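Local coordinates for protein aminopeptidase N (Francisella tularensis subsp. tularensis, PDB 5DLL) that cleaves N-terminal amino acids from peptides as a zinc-dependent M1-family aminopeptidase, and probably takes part in breaking down intracellular peptides, at residues 701-714 against 729-743. Residues are numbered along the deposited sequence; the frame is centred on the assembly and turned at random.
Sequences FDNADNMTDQQTAF and AINEFYNRWRHEDLV
Phe714 and Phe733 reach each other because each holds its CG anti to the backbone N (chi1 -175° and -166°), which turns the two rings toward each other between helices 707-717 and 723-736. There they form an offset stack with centroids 4.6 Å apart and planes only 17° from parallel; Ala729 CB lies at the edge of the Phe714 ring. Trp737 CD1 lies over the opposite face of Phe733, while Phe701 CE1 meets its edge at Phe733 CD2, 4.0 Å away.

Phe701 illustrates knob-into-hole packing: its side chain fills the hole formed by Ala729, Glu732, Phe733 and Arg736. The tilted guanidinium of Arg736 makes an off-centre cation-pi contact with this ring, CZ 4.5 Å from the centroid. Two polar contacts supplement it, a weak hydrogen bond from Arg736 NH1 to Phe701 O (3.4 Å) and a long salt bridge from Arg736 NH2 to Asp702 OD1 (3.7 Å).

Bent at both chi2 and chi3, Met707 turns its methyl onto the indole of Trp737, CE lying 3.8 Å from the centroid of the six-membered ring. Arg736 CB packs on the other indole face, and Val743 CG1 touches the same Met707 methyl at 4.0 Å.

These helices belong to the ARM-repeat-like C-terminal region, away from the zinc site. The helical segments 707-714 and 729-736 run nearly antiparallel, with helix 691-703 supplying Phe701, and Trp747 of helix 741-752 meets the Phe733 ring.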
loop_
_atom_site.group_PDB
_atom_site.type_symbol
_atom_site.label_atom_id
_atom_site.label_comp_id
_atom_site.label_asym_id
_atom_site.label_seq_id
_atom_site.Cartn_x
_atom_site.Cartn_y
_atom_site.Cartn_z
ATOM N N PHE A 701 6.107 28.119 13.553
ATOM C CA PHE A 701 7.435 27.713 13.123
ATOM C C PHE A 701 8.432 27.750 14.281
ATOM O O PHE A 701 9.156 26.785 14.507
ATOM C CB PHE A 701 7.912 28.629 11.989
ATOM C CG PHE A 701 9.156 28.149 11.301
ATOM C CD1 PHE A 701 9.135 26.990 10.540
ATOM C CD2 PHE A 701 10.344 28.865 11.398
ATOM C CE1 PHE A 701 10.276 26.545 9.898
ATOM C CE2 PHE A 701 11.489 28.425 10.756
ATOM C CZ PHE A 701 11.456 27.264 10.007
ATOM N N ASP A 702 8.459 28.860 15.014
ATOM C CA ASP A 702 9.419 29.036 16.109
ATOM C C ASP A 702 9.067 28.228 17.359
ATOM O O ASP A 702 9.960 27.822 18.101
ATOM C CB ASP A 702 9.535 30.515 16.493
ATOM C CG ASP A 702 9.974 31.389 15.335
ATOM O OD1 ASP A 702 10.885 30.982 14.581
ATOM O OD2 ASP A 702 9.409 32.491 15.184
ATOM N N ASN A 703 7.774 28.003 17.591
ATOM C CA ASN A 703 7.300 27.422 18.847
ATOM C C ASN A 703 6.975 25.929 18.806
ATOM O O ASN A 703 6.890 25.297 19.859
ATOM C CB ASN A 703 6.061 28.180 19.333
ATOM C CG ASN A 703 6.314 29.665 19.507
ATOM O OD1 ASN A 703 7.424 30.084 19.833
ATOM N ND2 ASN A 703 5.281 30.471 19.287
ATOM N N ALA A 704 6.779 25.368 17.612
ATOM C CA ALA A 704 6.366 23.963 17.472
ATOM C C ALA A 704 7.281 23.021 18.251
ATOM O O ALA A 704 8.501 23.181 18.229
ATOM C CB ALA A 704 6.330 23.560 16.005
ATOM N N ASP A 705 6.684 22.046 18.938
ATOM C CA ASP A 705 7.438 21.052 19.712
ATOM C C ASP A 705 7.450 19.675 19.031
ATOM O O ASP A 705 7.802 18.668 19.653
ATOM C CB ASP A 705 6.906 20.961 21.158
ATOM C CG ASP A 705 5.520 20.322 21.257
ATOM O OD1 ASP A 705 4.714 20.460 20.312
ATOM O OD2 ASP A 705 5.232 19.687 22.297
ATOM N N ASN A 706 7.080 19.644 17.751
ATOM C CA ASN A 706 7.058 18.411 16.968
ATOM C C ASN A 706 7.256 18.716 15.484
ATOM O O ASN A 706 7.188 19.876 15.074
ATOM C CB ASN A 706 5.734 17.674 17.183
ATOM C CG ASN A 706 4.545 18.417 16.596
ATOM O OD1 ASN A 706 4.319 18.387 15.386
ATOM N ND2 ASN A 706 3.775 19.078 17.453
ATOM N N MET A 707 7.480 17.681 14.679
ATOM C CA MET A 707 7.709 17.883 13.246
ATOM C C MET A 707 6.431 18.214 12.477
ATOM O O MET A 707 6.473 19.001 11.532
ATOM C CB MET A 707 8.393 16.667 12.610
ATOM C CG MET A 707 8.919 16.923 11.197
ATOM S SD MET A 707 10.094 18.293 11.063
ATOM C CE MET A 707 11.423 17.734 12.128
ATOM N N THR A 708 5.303 17.624 12.870
ATOM C CA THR A 708 4.038 17.853 12.168
ATOM C C THR A 708 3.708 19.344 12.076
ATOM O O THR A 708 3.354 19.842 11.008
ATOM C CB THR A 708 2.866 17.120 12.843
ATOM O OG1 THR A 708 3.310 15.852 13.348
ATOM C CG2 THR A 708 1.731 16.917 11.849
ATOM N N ASP A 709 3.844 20.047 13.197
ATOM C CA ASP A 709 3.594 21.493 13.254
ATOM C C ASP A 709 4.684 22.302 12.552
ATOM O O ASP A 709 4.400 23.321 11.924
ATOM C CB ASP A 709 3.476 21.969 14.711
ATOM C CG ASP A 709 2.124 21.649 15.341
ATOM O OD1 ASP A 709 1.171 21.295 14.615
ATOM O OD2 ASP A 709 2.013 21.773 16.580
ATOM N N GLN A 710 5.930 21.859 12.669
ATOM C CA GLN A 710 7.035 22.553 12.012
ATOM C C GLN A 710 6.988 22.372 10.491
ATOM O O GLN A 710 7.307 23.292 9.745
ATOM C CB GLN A 710 8.374 22.082 12.573
ATOM C CG GLN A 710 9.533 23.004 12.226
ATOM C CD GLN A 710 10.719 22.850 13.164
ATOM O OE1 GLN A 710 10.683 22.069 14.115
ATOM N NE2 GLN A 710 11.778 23.605 12.900
ATOM N N GLN A 711 6.584 21.186 10.048
ATOM C CA GLN A 711 6.329 20.922 8.634
ATOM C C GLN A 711 5.212 21.835 8.120
ATOM O O GLN A 711 5.336 22.431 7.046
ATOM C CB GLN A 711 5.988 19.431 8.417
ATOM C CG GLN A 711 5.305 19.081 7.093
ATOM C CD GLN A 711 3.783 19.215 7.138
ATOM O OE1 GLN A 711 3.128 18.761 8.084
ATOM N NE2 GLN A 711 3.213 19.838 6.106
ATOM N N THR A 712 4.129 21.941 8.888
ATOM C CA THR A 712 3.001 22.790 8.514
ATOM C C THR A 712 3.413 24.259 8.490
ATOM O O THR A 712 3.102 24.979 7.545
ATOM C CB THR A 712 1.820 22.612 9.485
ATOM O OG1 THR A 712 1.497 21.223 9.593
ATOM C CG2 THR A 712 0.594 23.373 8.997
ATOM N N ALA A 713 4.124 24.695 9.528
ATOM C CA ALA A 713 4.599 26.074 9.612
ATOM C C ALA A 713 5.500 26.429 8.429
ATOM O O ALA A 713 5.320 27.470 7.797
ATOM C CB ALA A 713 5.335 26.296 10.918
ATOM N N PHE A 714 6.461 25.556 8.135
ATOM C CA PHE A 714 7.379 25.748 7.009
ATOM C C PHE A 714 6.628 25.813 5.681
ATOM O O PHE A 714 6.811 26.756 4.913
ATOM C CB PHE A 714 8.430 24.625 6.983
ATOM C CG PHE A 714 9.503 24.789 5.925
ATOM C CD1 PHE A 714 10.064 26.033 5.643
ATOM C CD2 PHE A 714 9.986 23.679 5.241
ATOM C CE1 PHE A 714 11.059 26.170 4.680
ATOM C CE2 PHE A 714 10.977 23.812 4.277
ATOM C CZ PHE A 714 11.516 25.058 3.997
ATOM N N ALA A 729 13.122 31.137 6.152
ATOM C CA ALA A 729 12.567 29.856 6.594
ATOM C C ALA A 729 13.324 28.676 5.983
ATOM O O ALA A 729 13.520 27.654 6.642
ATOM C CB ALA A 729 11.087 29.768 6.249
ATOM N N ILE A 730 13.743 28.822 4.728
ATOM C CA ILE A 730 14.562 27.813 4.063
ATOM C C ILE A 730 15.865 27.627 4.839
ATOM O O ILE A 730 16.241 26.502 5.165
ATOM C CB ILE A 730 14.850 28.195 2.591
ATOM C CG1 ILE A 730 13.568 28.084 1.755
ATOM C CG2 ILE A 730 15.920 27.297 1.982
ATOM C CD1 ILE A 730 13.656 28.734 0.390
ATOM N N ASN A 731 16.527 28.742 5.149
ATOM C CA ASN A 731 17.796 28.724 5.883
ATOM C C ASN A 731 17.625 28.266 7.324
ATOM O O ASN A 731 18.347 27.381 7.787
ATOM C CB ASN A 731 18.442 30.112 5.882
ATOM C CG ASN A 731 18.758 30.617 4.486
ATOM O OD1 ASN A 731 18.810 29.847 3.522
ATOM N ND2 ASN A 731 18.968 31.923 4.371
ATOM N N GLU A 732 16.673 28.888 8.023
ATOM C CA GLU A 732 16.355 28.552 9.414
ATOM C C GLU A 732 16.039 27.061 9.564
ATOM O O GLU A 732 16.519 26.422 10.500
ATOM C CB GLU A 732 15.187 29.406 9.944
ATOM C CG GLU A 732 15.556 30.850 10.294
ATOM C CD GLU A 732 14.348 31.761 10.535
ATOM O OE1 GLU A 732 14.489 32.993 10.377
ATOM O OE2 GLU A 732 13.256 31.263 10.886
ATOM N N PHE A 733 15.256 26.508 8.639
ATOM C CA PHE A 733 14.930 25.077 8.656
ATOM C C PHE A 733 16.182 24.222 8.427
ATOM O O PHE A 733 16.379 23.216 9.109
ATOM C CB PHE A 733 13.865 24.751 7.602
ATOM C CG PHE A 733 13.220 23.395 7.770
ATOM C CD1 PHE A 733 13.832 22.246 7.287
ATOM C CD2 PHE A 733 11.983 23.270 8.389
ATOM C CE1 PHE A 733 13.229 21.004 7.430
ATOM C CE2 PHE A 733 11.378 22.031 8.534
ATOM C CZ PHE A 733 12.001 20.897 8.054
ATOM N N TYR A 734 17.024 24.624 7.477
ATOM C CA TYR A 734 18.241 23.872 7.171
ATOM C C TYR A 734 19.198 23.872 8.351
ATOM O O TYR A 734 19.724 22.822 8.716
ATOM C CB TYR A 734 18.953 24.432 5.936
ATOM C CG TYR A 734 20.055 23.527 5.413
ATOM C CD1 TYR A 734 19.754 22.296 4.832
ATOM C CD2 TYR A 734 21.399 23.900 5.499
ATOM C CE1 TYR A 734 20.754 21.462 4.351
ATOM C CE2 TYR A 734 22.408 23.072 5.019
ATOM C CZ TYR A 734 22.082 21.853 4.444
ATOM O OH TYR A 734 23.075 21.020 3.963
ATOM N N ASN A 735 19.415 25.048 8.940
ATOM C CA ASN A 735 20.299 25.198 10.106
ATOM C C ASN A 735 19.977 24.207 11.225
ATOM O O ASN A 735 20.882 23.641 11.840
ATOM C CB ASN A 735 20.226 26.628 10.668
ATOM C CG ASN A 735 20.860 27.660 9.748
ATOM O OD1 ASN A 735 21.794 27.362 9.000
ATOM N ND2 ASN A 735 20.354 28.890 9.808
ATOM N N ARG A 736 18.685 24.000 11.471
ATOM C CA ARG A 736 18.228 23.113 12.539
ATOM C C ARG A 736 18.423 21.643 12.187
ATOM O O ARG A 736 18.844 20.852 13.033
ATOM C CB ARG A 736 16.749 23.369 12.848
ATOM C CG ARG A 736 16.445 24.772 13.356
ATOM C CD ARG A 736 14.955 24.976 13.613
ATOM N NE ARG A 736 14.536 26.375 13.469
ATOM C CZ ARG A 736 13.382 26.883 13.907
ATOM N NH1 ARG A 736 12.494 26.126 14.547
ATOM N NH2 ARG A 736 13.114 28.171 13.711
ATOM N N TRP A 737 18.128 21.287 10.937
ATOM C CA TRP A 737 18.045 19.880 10.527
ATOM C C TRP A 737 19.061 19.462 9.461
ATOM O O TRP A 737 18.706 18.764 8.520
ATOM C CB TRP A 737 16.627 19.577 10.028
ATOM C CG TRP A 737 15.568 19.978 11.000
ATOM C CD1 TRP A 737 14.705 21.028 10.885
ATOM C CD2 TRP A 737 15.266 19.341 12.249
ATOM N NE1 TRP A 737 13.879 21.078 11.979
ATOM C CE2 TRP A 737 14.203 20.055 12.834
ATOM C CE3 TRP A 737 15.791 18.231 12.927
ATOM C CZ2 TRP A 737 13.651 19.700 14.070
ATOM C CZ3 TRP A 737 15.243 17.879 14.156
ATOM C CH2 TRP A 737 14.185 18.613 14.713
ATOM N N ARG A 738 20.318 19.878 9.616
ATOM C CA ARG A 738 21.414 19.362 8.786
ATOM C C ARG A 738 21.643 17.894 9.120
ATOM O O ARG A 738 21.770 17.051 8.237
ATOM C CB ARG A 738 22.718 20.116 9.058
ATOM C CG ARG A 738 22.713 21.589 8.695
ATOM C CD ARG A 738 23.892 22.308 9.333
ATOM N NE ARG A 738 23.886 23.739 9.025
ATOM C CZ ARG A 738 24.476 24.304 7.971
ATOM N NH1 ARG A 738 25.153 23.578 7.084
ATOM N NH2 ARG A 738 24.388 25.620 7.803
ATOM N N HIS A 739 21.696 17.616 10.419
ATOM C CA HIS A 739 22.056 16.295 10.956
ATOM C C HIS A 739 21.073 15.152 10.646
ATOM O O HIS A 739 21.450 13.979 10.732
ATOM C CB HIS A 739 22.283 16.387 12.476
ATOM C CG HIS A 739 21.225 17.158 13.210
ATOM N ND1 HIS A 739 20.024 16.598 13.594
ATOM C CD2 HIS A 739 21.191 18.444 13.636
ATOM C CE1 HIS A 739 19.297 17.506 14.219
ATOM N NE2 HIS A 739 19.982 18.635 14.256
ATOM N N GLU A 740 19.831 15.481 10.292
ATOM C CA GLU A 740 18.810 14.469 10.008
ATOM C C GLU A 740 18.507 14.393 8.510
ATOM O O GLU A 740 17.888 15.296 7.954
ATOM C CB GLU A 740 17.542 14.772 10.798
ATOM N N ASP A 741 18.944 13.311 7.865
ATOM C CA ASP A 741 18.755 13.126 6.418
ATOM C C ASP A 741 17.290 13.060 6.006
ATOM O O ASP A 741 16.884 13.715 5.042
ATOM C CB ASP A 741 19.462 11.855 5.936
ATOM C CG ASP A 741 20.922 12.084 5.635
ATOM O OD1 ASP A 741 21.217 12.944 4.780
ATOM O OD2 ASP A 741 21.768 11.396 6.244
ATOM N N LEU A 742 16.505 12.271 6.735
ATOM C CA LEU A 742 15.077 12.101 6.439
ATOM C C LEU A 742 14.369 13.452 6.382
ATOM O O LEU A 742 13.493 13.665 5.544
ATOM C CB LEU A 742 14.400 11.202 7.485
ATOM C CG LEU A 742 14.548 9.684 7.319
ATOM C CD1 LEU A 742 15.999 9.228 7.397
ATOM C CD2 LEU A 742 13.714 8.957 8.366
ATOM N N VAL A 743 14.771 14.359 7.269
ATOM C CA VAL A 743 14.178 15.692 7.379
ATOM C C VAL A 743 14.684 16.634 6.280
ATOM O O VAL A 743 13.946 17.512 5.822
ATOM C CB VAL A 743 14.465 16.304 8.772
ATOM C CG1 VAL A 743 13.840 17.689 8.906
ATOM C CG2 VAL A 743 13.960 15.374 9.869
#